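Local coordinates for uncharacterized conserved protein (Idiomarina loihiensis, PDB 2QSD) that is of unknown function, belongs to the DUF1543 family and assembles as a two-chain complex of largely antiparallel beta structure, at residues A[12-17]-A[25-30]; A[63-68]-A[162-167]; A[69-74]-A[157-162]. One frame throughout, in Å; residues are numbered along the deposited sequence.

Contact 1: residues A[12-17]-A[25-30]; sequences LVYVGG and ELHDIR
Tyr14 and His27 lie on one face of an antiparallel beta hairpin, strand 9-17 with strand 26-34, where their rings run nearly parallel (planes 9° apart) with one displaced well past the other (centroids 5.1 Å apart). Tyr14 can be followed outward. Its CB already touches Ile29 CD1; CG points anti to the backbone N (chi1 -175°), which swings the ring across Ile29 and its hydroxyl end toward His27. CD1 then meets Ile29 CD1 at the ring edge, 3.5 Å away, CE1 and CZ both touch His27 CB, CE2 nears His27 CD2, and OH ends 3.4 Å from His27 CB. Leu12 CD1 closes on the same Ile29 methyl, CD1, at 3.6 Å. Gly16 is paired with His27, whose CD2 would clash with a CB at that position. The other face carries Val13, Val15, Asp28 and Arg30; six backbone hydrogen bonds link the strands. Within strand 26-34, Asp28 and Arg30 form a salt bridge, and both also reach the second subunit, Asp28 OD1 to backbone N of Asn23 and Ile24 there, Arg30 NH1 to its Gly21 O. Strand 56-62 flanks strand 9-17. In the salt bridge Arg30 NH1 meets Asp28 OD2 at 3.0 Å, the oxygen close to the guanidinium plane.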
# COMPACT_ATOMS: atom_id res chain seq x y z
N LEU A 12 4.76 -14.61 8.70
CA LEU A 12 4.19 -13.71 7.70
C LEU A 12 4.31 -12.30 8.26
O LEU A 12 3.74 -12.00 9.31
CB LEU A 12 2.76 -14.17 7.36
CG LEU A 12 1.42 -13.44 7.19
CD1 LEU A 12 1.44 -11.98 6.83
CD2 LEU A 12 0.58 -14.21 6.18
N VAL A 13 5.07 -11.45 7.58
CA VAL A 13 5.38 -10.11 8.07
C VAL A 13 4.81 -9.02 7.16
O VAL A 13 4.84 -9.14 5.93
CB VAL A 13 6.91 -9.88 8.28
CG1 VAL A 13 7.47 -10.84 9.30
CG2 VAL A 13 7.68 -10.04 7.00
N TYR A 14 4.28 -7.97 7.77
CA TYR A 14 3.74 -6.84 7.04
C TYR A 14 4.72 -5.70 7.23
O TYR A 14 4.93 -5.22 8.34
CB TYR A 14 2.37 -6.50 7.61
CG TYR A 14 1.58 -5.41 6.90
CD1 TYR A 14 1.13 -5.58 5.59
CD2 TYR A 14 1.24 -4.23 7.57
CE1 TYR A 14 0.39 -4.59 4.95
CE2 TYR A 14 0.49 -3.23 6.94
CZ TYR A 14 0.07 -3.42 5.63
OH TYR A 14 -0.66 -2.44 5.01
N VAL A 15 5.37 -5.30 6.15
CA VAL A 15 6.43 -4.31 6.24
C VAL A 15 6.06 -3.06 5.45
O VAL A 15 5.22 -3.11 4.55
CB VAL A 15 7.79 -4.87 5.78
CG1 VAL A 15 8.25 -5.94 6.74
CG2 VAL A 15 7.70 -5.44 4.36
N GLY A 16 6.70 -1.95 5.80
CA GLY A 16 6.40 -0.66 5.20
C GLY A 16 7.64 0.16 4.92
O GLY A 16 8.69 -0.03 5.55
N GLY A 17 7.51 1.08 3.98
CA GLY A 17 8.62 1.93 3.60
C GLY A 17 8.34 2.67 2.31
O GLY A 17 7.20 2.74 1.86
N GLU A 25 3.99 6.15 1.63
CA GLU A 25 4.57 4.90 2.13
C GLU A 25 3.80 3.72 1.54
O GLU A 25 2.57 3.73 1.45
CB GLU A 25 4.44 4.89 3.66
CG GLU A 25 5.49 4.10 4.41
CD GLU A 25 6.64 4.96 4.93
OE1 GLU A 25 7.33 4.52 5.87
OE2 GLU A 25 6.85 6.07 4.41
N LEU A 26 4.53 2.70 1.11
CA LEU A 26 3.91 1.50 0.55
C LEU A 26 4.11 0.35 1.51
O LEU A 26 4.98 0.40 2.38
CB LEU A 26 4.52 1.17 -0.81
CG LEU A 26 4.77 2.39 -1.68
CD1 LEU A 26 5.90 2.12 -2.64
CD2 LEU A 26 3.51 2.84 -2.41
N HIS A 27 3.30 -0.70 1.34
CA HIS A 27 3.36 -1.87 2.21
C HIS A 27 3.34 -3.17 1.41
O HIS A 27 2.65 -3.26 0.40
CB HIS A 27 2.19 -1.86 3.19
CG HIS A 27 2.20 -0.68 4.12
ND1 HIS A 27 1.68 0.55 3.77
CD2 HIS A 27 2.67 -0.55 5.38
CE1 HIS A 27 1.84 1.39 4.78
NE2 HIS A 27 2.43 0.74 5.77
N ASP A 28 4.08 -4.16 1.87
CA ASP A 28 4.07 -5.49 1.27
C ASP A 28 4.04 -6.58 2.35
O ASP A 28 4.42 -6.33 3.50
CB ASP A 28 5.29 -5.69 0.35
CG ASP A 28 5.17 -6.89 -0.57
OD1 ASP A 28 4.03 -7.31 -0.85
OD2 ASP A 28 6.21 -7.42 -1.03
N ILE A 29 3.56 -7.76 1.98
CA ILE A 29 3.59 -8.94 2.84
C ILE A 29 4.73 -9.85 2.40
O ILE A 29 4.82 -10.22 1.23
CB ILE A 29 2.25 -9.71 2.73
CG1 ILE A 29 1.11 -8.92 3.38
CG2 ILE A 29 2.36 -11.11 3.33
CD1 ILE A 29 1.12 -8.98 4.88
N ARG A 30 5.62 -10.18 3.34
CA ARG A 30 6.70 -11.13 3.08
C ARG A 30 6.54 -12.41 3.91
O ARG A 30 6.02 -12.38 5.04
CB ARG A 30 8.08 -10.52 3.37
CG ARG A 30 8.37 -9.15 2.74
CD ARG A 30 8.16 -9.13 1.22
NE ARG A 30 9.02 -10.07 0.51
CZ ARG A 30 8.92 -10.35 -0.79
NH1 ARG A 30 7.98 -9.77 -1.53
NH2 ARG A 30 9.74 -11.22 -1.34

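Contact 2: residues A[63-68]-A[162-167]; sequences LHHVDG and DGEQQP
One amide oxygen, Gln166 OE1, takes two successive backbone N-H groups, those of His64 (2.8 Å from OE1) and His65, and also sits over the centre of the His64 ring. The contact fastens an irregular loop, 162-167, along strand 65-66, its approach and the turn that leads into strand 69-74 of the same four-stranded antiparallel sheet. The bond from His64 N uses a lone pair in the plane of the amide, while His65 N comes nearly straight on to the C=O. An extended side chain, with CG anti to the backbone N (chi1 173°), carries the Gln166 amide flat over the His64 imidazole, planes 12° apart; NE2 bonds to His62 O, which helps fix the amide's rotation. A leucine here, with no amide, would probably leave the N-H groups of His64 and His65 without their shared acceptor and His62 O without the N-H of the amide.

The His65 ring is held at both nitrogens. ND1 pairs with His64 ND1 at 2.9 Å, either being able to donate, and NE2 donates to the syn lone pair of Asp162 OD2, 2.8 Å away and almost in the ring plane. This His-carboxylate bond probably holds the ring's orientation. Glu164 lies across one face of the same ring, its CB 3.6 Å from the centroid in a CH-pi contact and its carboxylate stacked farther along. Asp162 OD1 accepts from Glu164 N to make an Asx turn. At the end of the turn after strand 65-66, Gly68 O accepts from two adjacent amides, Asp162 N and Gly163 N, each 2.9 Å from it. Gly68 CA, in turn, sends a C-H toward Glu164 O, 3.3 Å away.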
# COMPACT_ATOMS: atom_id res chain seq x y z
N LEU A 63 3.11 -18.34 11.66
CA LEU A 63 2.12 -19.19 11.01
C LEU A 63 2.48 -20.66 11.21
O LEU A 63 3.49 -21.12 10.69
CB LEU A 63 2.11 -18.89 9.51
CG LEU A 63 0.85 -18.42 8.78
CD1 LEU A 63 0.97 -18.79 7.31
CD2 LEU A 63 -0.45 -18.96 9.37
N HIS A 64 1.66 -21.39 11.97
CA HIS A 64 1.94 -22.82 12.25
C HIS A 64 0.84 -23.77 11.78
O HIS A 64 1.10 -24.97 11.56
CB HIS A 64 2.28 -23.06 13.73
CG HIS A 64 1.33 -22.41 14.69
ND1 HIS A 64 0.05 -22.89 14.91
CD2 HIS A 64 1.47 -21.33 15.49
CE1 HIS A 64 -0.55 -22.13 15.81
NE2 HIS A 64 0.29 -21.17 16.17
N HIS A 65 -0.37 -23.25 11.63
CA HIS A 65 -1.50 -24.05 11.17
C HIS A 65 -2.38 -23.27 10.22
O HIS A 65 -2.66 -22.09 10.46
CB HIS A 65 -2.34 -24.53 12.36
CG HIS A 65 -1.75 -25.70 13.08
ND1 HIS A 65 -0.89 -25.56 14.14
CD2 HIS A 65 -1.91 -27.03 12.89
CE1 HIS A 65 -0.53 -26.76 14.57
NE2 HIS A 65 -1.14 -27.67 13.83
N VAL A 66 -2.79 -23.92 9.13
CA VAL A 66 -3.74 -23.37 8.15
C VAL A 66 -4.75 -24.47 7.75
O VAL A 66 -4.35 -25.53 7.27
CB VAL A 66 -3.05 -22.81 6.87
CG1 VAL A 66 -4.09 -22.31 5.86
CG2 VAL A 66 -2.08 -21.69 7.19
N ASP A 67 -6.04 -24.19 7.94
CA ASP A 67 -7.15 -25.08 7.53
C ASP A 67 -7.02 -26.54 8.00
O ASP A 67 -7.33 -27.48 7.26
CB ASP A 67 -7.37 -25.04 6.00
CG ASP A 67 -7.77 -23.66 5.50
OD1 ASP A 67 -8.36 -22.87 6.26
OD2 ASP A 67 -7.50 -23.38 4.31
N GLY A 68 -6.55 -26.72 9.24
CA GLY A 68 -6.39 -28.05 9.80
C GLY A 68 -5.04 -28.70 9.54
O GLY A 68 -4.79 -29.80 10.03
N ASP A 162 -3.71 -32.25 11.07
CA ASP A 162 -3.91 -32.61 12.47
C ASP A 162 -5.19 -32.02 13.08
O ASP A 162 -5.48 -32.25 14.26
CB ASP A 162 -2.68 -32.28 13.33
CG ASP A 162 -2.37 -30.78 13.41
OD1 ASP A 162 -3.15 -29.95 12.90
OD2 ASP A 162 -1.33 -30.44 14.02
N GLY A 163 -5.93 -31.25 12.29
CA GLY A 163 -7.19 -30.65 12.73
C GLY A 163 -7.12 -29.35 13.53
O GLY A 163 -8.16 -28.75 13.82
N GLU A 164 -5.91 -28.91 13.89
CA GLU A 164 -5.75 -27.66 14.63
C GLU A 164 -6.01 -26.44 13.76
O GLU A 164 -5.64 -26.40 12.58
CB GLU A 164 -4.35 -27.55 15.23
CG GLU A 164 -4.18 -28.16 16.61
CD GLU A 164 -2.87 -27.72 17.26
OE1 GLU A 164 -2.63 -26.49 17.37
OE2 GLU A 164 -2.09 -28.60 17.68
N GLN A 165 -6.67 -25.45 14.35
CA GLN A 165 -6.95 -24.20 13.67
C GLN A 165 -6.07 -23.09 14.25
O GLN A 165 -5.56 -23.21 15.37
CB GLN A 165 -8.43 -23.83 13.78
CG GLN A 165 -9.40 -24.82 13.12
CD GLN A 165 -9.35 -24.79 11.60
OE1 GLN A 165 -9.12 -25.81 10.96
NE2 GLN A 165 -9.58 -23.62 11.01
N GLN A 166 -5.87 -22.04 13.47
CA GLN A 166 -5.14 -20.86 13.92
C GLN A 166 -5.75 -19.63 13.24
O GLN A 166 -5.81 -19.57 12.01
CB GLN A 166 -3.65 -20.98 13.60
CG GLN A 166 -2.86 -19.70 13.90
CD GLN A 166 -1.40 -19.73 13.46
OE1 GLN A 166 -0.93 -20.68 12.83
NE2 GLN A 166 -0.67 -18.68 13.80
N PRO A 167 -6.21 -18.65 14.04
CA PRO A 167 -6.75 -17.42 13.46
C PRO A 167 -5.66 -16.60 12.78
O PRO A 167 -4.60 -16.36 13.37
CB PRO A 167 -7.34 -16.68 14.67
CG PRO A 167 -6.64 -17.24 15.86
CD PRO A 167 -6.23 -18.64 15.52

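Contact 3: residues A[69-74]-A[157-162]; sequences YRIHLT and VTLEFD
The Tyr69 ring has Phe161 over one face: Phe161 CD1 stands 4.2 Å above the plane of Tyr69, over its centre, in an edge-to-face (T-shaped) pair with the planes at 75°. Phe161 CB also touches Tyr69 CE1. The His72 ring is met at its edge, where NE2 donates to Glu160 OE2 at 2.8 Å; the oxygen lies close to the ring plane and is approached on its anti side, somewhat out of the carboxylate plane. At the edge of the Arg70 guanidinium sits a water, 2.9 Å from NH2, which passes a hydrogen bond on to Asp162 OD2, itself also an acceptor from His65 NE2. Arg70 CG is anti to the backbone N (chi1 180°) and the chain runs extended alongside Glu160, yet OE2 lies well out of the guanidinium plane: the side chains share charge proximity (Arg70 NE to Glu160 OE2 4.5 Å), but no N-H points at the oxygen.

Strands 69-74 and 155-161 are antiparallel neighbours in a four-stranded sheet. Arg70 pairs with Glu160 and His72 with Thr158, each through two backbone bonds. Tyr69, Ile71, Leu73, Val157, Leu159 and Phe161 share the other face, where Ile71 CG1 meets Leu159 CD2 at 3.9 Å and Leu86 and Val109 pack. One face is thus largely apolar; the other carries Arg70, His72, Thr158 and Glu160, with Asp162 beside its end. There the acids probably offset the arginine's charge, while Glu160 holds the His72 ring.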
# COMPACT_ATOMS: atom_id res chain seq x y z
N TYR A 69 -4.18 -28.02 8.78
CA TYR A 69 -2.86 -28.54 8.45
C TYR A 69 -1.77 -27.86 9.26
O TYR A 69 -1.77 -26.64 9.42
CB TYR A 69 -2.56 -28.37 6.95
CG TYR A 69 -3.39 -29.23 6.03
CD1 TYR A 69 -2.90 -30.44 5.54
CD2 TYR A 69 -4.67 -28.83 5.63
CE1 TYR A 69 -3.66 -31.25 4.69
CE2 TYR A 69 -5.44 -29.63 4.78
CZ TYR A 69 -4.93 -30.83 4.31
OH TYR A 69 -5.69 -31.60 3.47
N ARG A 70 -0.84 -28.66 9.77
CA ARG A 70 0.36 -28.20 10.46
C ARG A 70 1.48 -27.95 9.45
O ARG A 70 1.69 -28.75 8.54
CB ARG A 70 0.79 -29.24 11.49
CG ARG A 70 2.02 -28.91 12.30
CD ARG A 70 2.19 -29.89 13.44
NE ARG A 70 3.51 -29.79 14.06
CZ ARG A 70 3.90 -30.50 15.11
NH1 ARG A 70 5.12 -30.34 15.60
NH2 ARG A 70 3.07 -31.38 15.68
N ILE A 71 2.21 -26.85 9.64
CA ILE A 71 3.28 -26.46 8.74
C ILE A 71 4.61 -26.98 9.25
O ILE A 71 4.98 -26.74 10.39
CB ILE A 71 3.32 -24.92 8.57
CG1 ILE A 71 2.01 -24.42 7.96
CG2 ILE A 71 4.51 -24.49 7.71
CD1 ILE A 71 1.73 -22.96 8.17
N HIS A 72 5.30 -27.73 8.39
CA HIS A 72 6.64 -28.23 8.71
C HIS A 72 7.66 -27.57 7.81
O HIS A 72 7.37 -27.30 6.64
CB HIS A 72 6.72 -29.74 8.55
CG HIS A 72 5.90 -30.49 9.55
ND1 HIS A 72 6.33 -30.73 10.83
CD2 HIS A 72 4.67 -31.06 9.45
CE1 HIS A 72 5.41 -31.41 11.48
NE2 HIS A 72 4.39 -31.63 10.66
N LEU A 73 8.84 -27.31 8.35
CA LEU A 73 9.93 -26.70 7.59
C LEU A 73 11.15 -27.61 7.57
O LEU A 73 11.65 -28.01 8.63
CB LEU A 73 10.29 -25.33 8.17
CG LEU A 73 9.17 -24.29 8.24
CD1 LEU A 73 9.59 -23.11 9.11
CD2 LEU A 73 8.71 -23.83 6.86
N THR A 74 11.61 -27.94 6.37
CA THR A 74 12.75 -28.84 6.18
C THR A 74 13.76 -28.30 5.17
O THR A 74 13.40 -27.54 4.26
CB THR A 74 12.29 -30.26 5.73
OG1 THR A 74 11.26 -30.14 4.75
CG2 THR A 74 11.78 -31.07 6.92
N VAL A 157 8.30 -26.05 2.55
CA VAL A 157 7.08 -26.08 3.34
C VAL A 157 6.30 -27.36 3.04
O VAL A 157 5.88 -27.58 1.89
CB VAL A 157 6.19 -24.85 3.05
CG1 VAL A 157 4.85 -24.94 3.79
CG2 VAL A 157 6.91 -23.56 3.42
N THR A 158 6.13 -28.20 4.05
CA THR A 158 5.30 -29.39 3.92
C THR A 158 4.16 -29.35 4.93
O THR A 158 4.30 -28.78 6.01
CB THR A 158 6.11 -30.71 4.08
OG1 THR A 158 6.84 -30.69 5.32
CG2 THR A 158 7.08 -30.89 2.92
N LEU A 159 3.03 -29.95 4.56
CA LEU A 159 1.82 -29.89 5.36
C LEU A 159 1.41 -31.25 5.92
O LEU A 159 1.59 -32.27 5.26
CB LEU A 159 0.68 -29.28 4.53
CG LEU A 159 0.95 -27.89 3.96
CD1 LEU A 159 -0.14 -27.47 3.01
CD2 LEU A 159 1.12 -26.84 5.07
N GLU A 160 0.88 -31.24 7.14
CA GLU A 160 0.38 -32.45 7.81
C GLU A 160 -0.95 -32.15 8.49
O GLU A 160 -1.02 -31.29 9.37
CB GLU A 160 1.40 -32.92 8.85
CG GLU A 160 0.98 -34.14 9.65
CD GLU A 160 1.54 -34.16 11.07
OE1 GLU A 160 1.23 -35.11 11.82
OE2 GLU A 160 2.27 -33.22 11.45
N PHE A 161 -2.01 -32.85 8.09
CA PHE A 161 -3.33 -32.68 8.69
C PHE A 161 -3.35 -33.16 10.15
O PHE A 161 -3.05 -34.31 10.43
CB PHE A 161 -4.39 -33.41 7.88
CG PHE A 161 -5.80 -33.20 8.39
CD1 PHE A 161 -6.53 -32.08 8.03
CD2 PHE A 161 -6.40 -34.15 9.22
CE1 PHE A 161 -7.83 -31.88 8.50
CE2 PHE A 161 -7.70 -33.96 9.70
CZ PHE A 161 -8.42 -32.83 9.33
N ASP A 162 -3.71 -32.25 11.07
CA ASP A 162 -3.91 -32.61 12.47
C ASP A 162 -5.19 -32.02 13.08
O ASP A 162 -5.48 -32.25 14.26
CB ASP A 162 -2.68 -32.28 13.33
CG ASP A 162 -2.37 -30.78 13.41
OD1 ASP A 162 -3.15 -29.95 12.90
OD2 ASP A 162 -1.33 -30.44 14.02
O HOH W 1 0.36 -32.31 14.98

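In the fold
Contacts 2 and 3 form one continuous region, their centres about 10 Å apart, with contact 3 nested inside the chain loop that contact 2 closes. They share Asp162 and meet through the neighbouring strands 65-66 and 69-74, with His64 O probably bonded to Ile71 N (2.9 Å) and His65 NE2 packed on Arg70 CB. Contact 1 closes earlier in the chain and lies on the opposite side of the chain's centre, in another sheet: its centre is about 23 Å from that of contact 2 and 25 Å from that of contact 3, though its nearest atoms come within about 5 and 9 Å. Of the three, contact 1 alone is touched by the second subunit. With no assigned function, none can be tied to an active site.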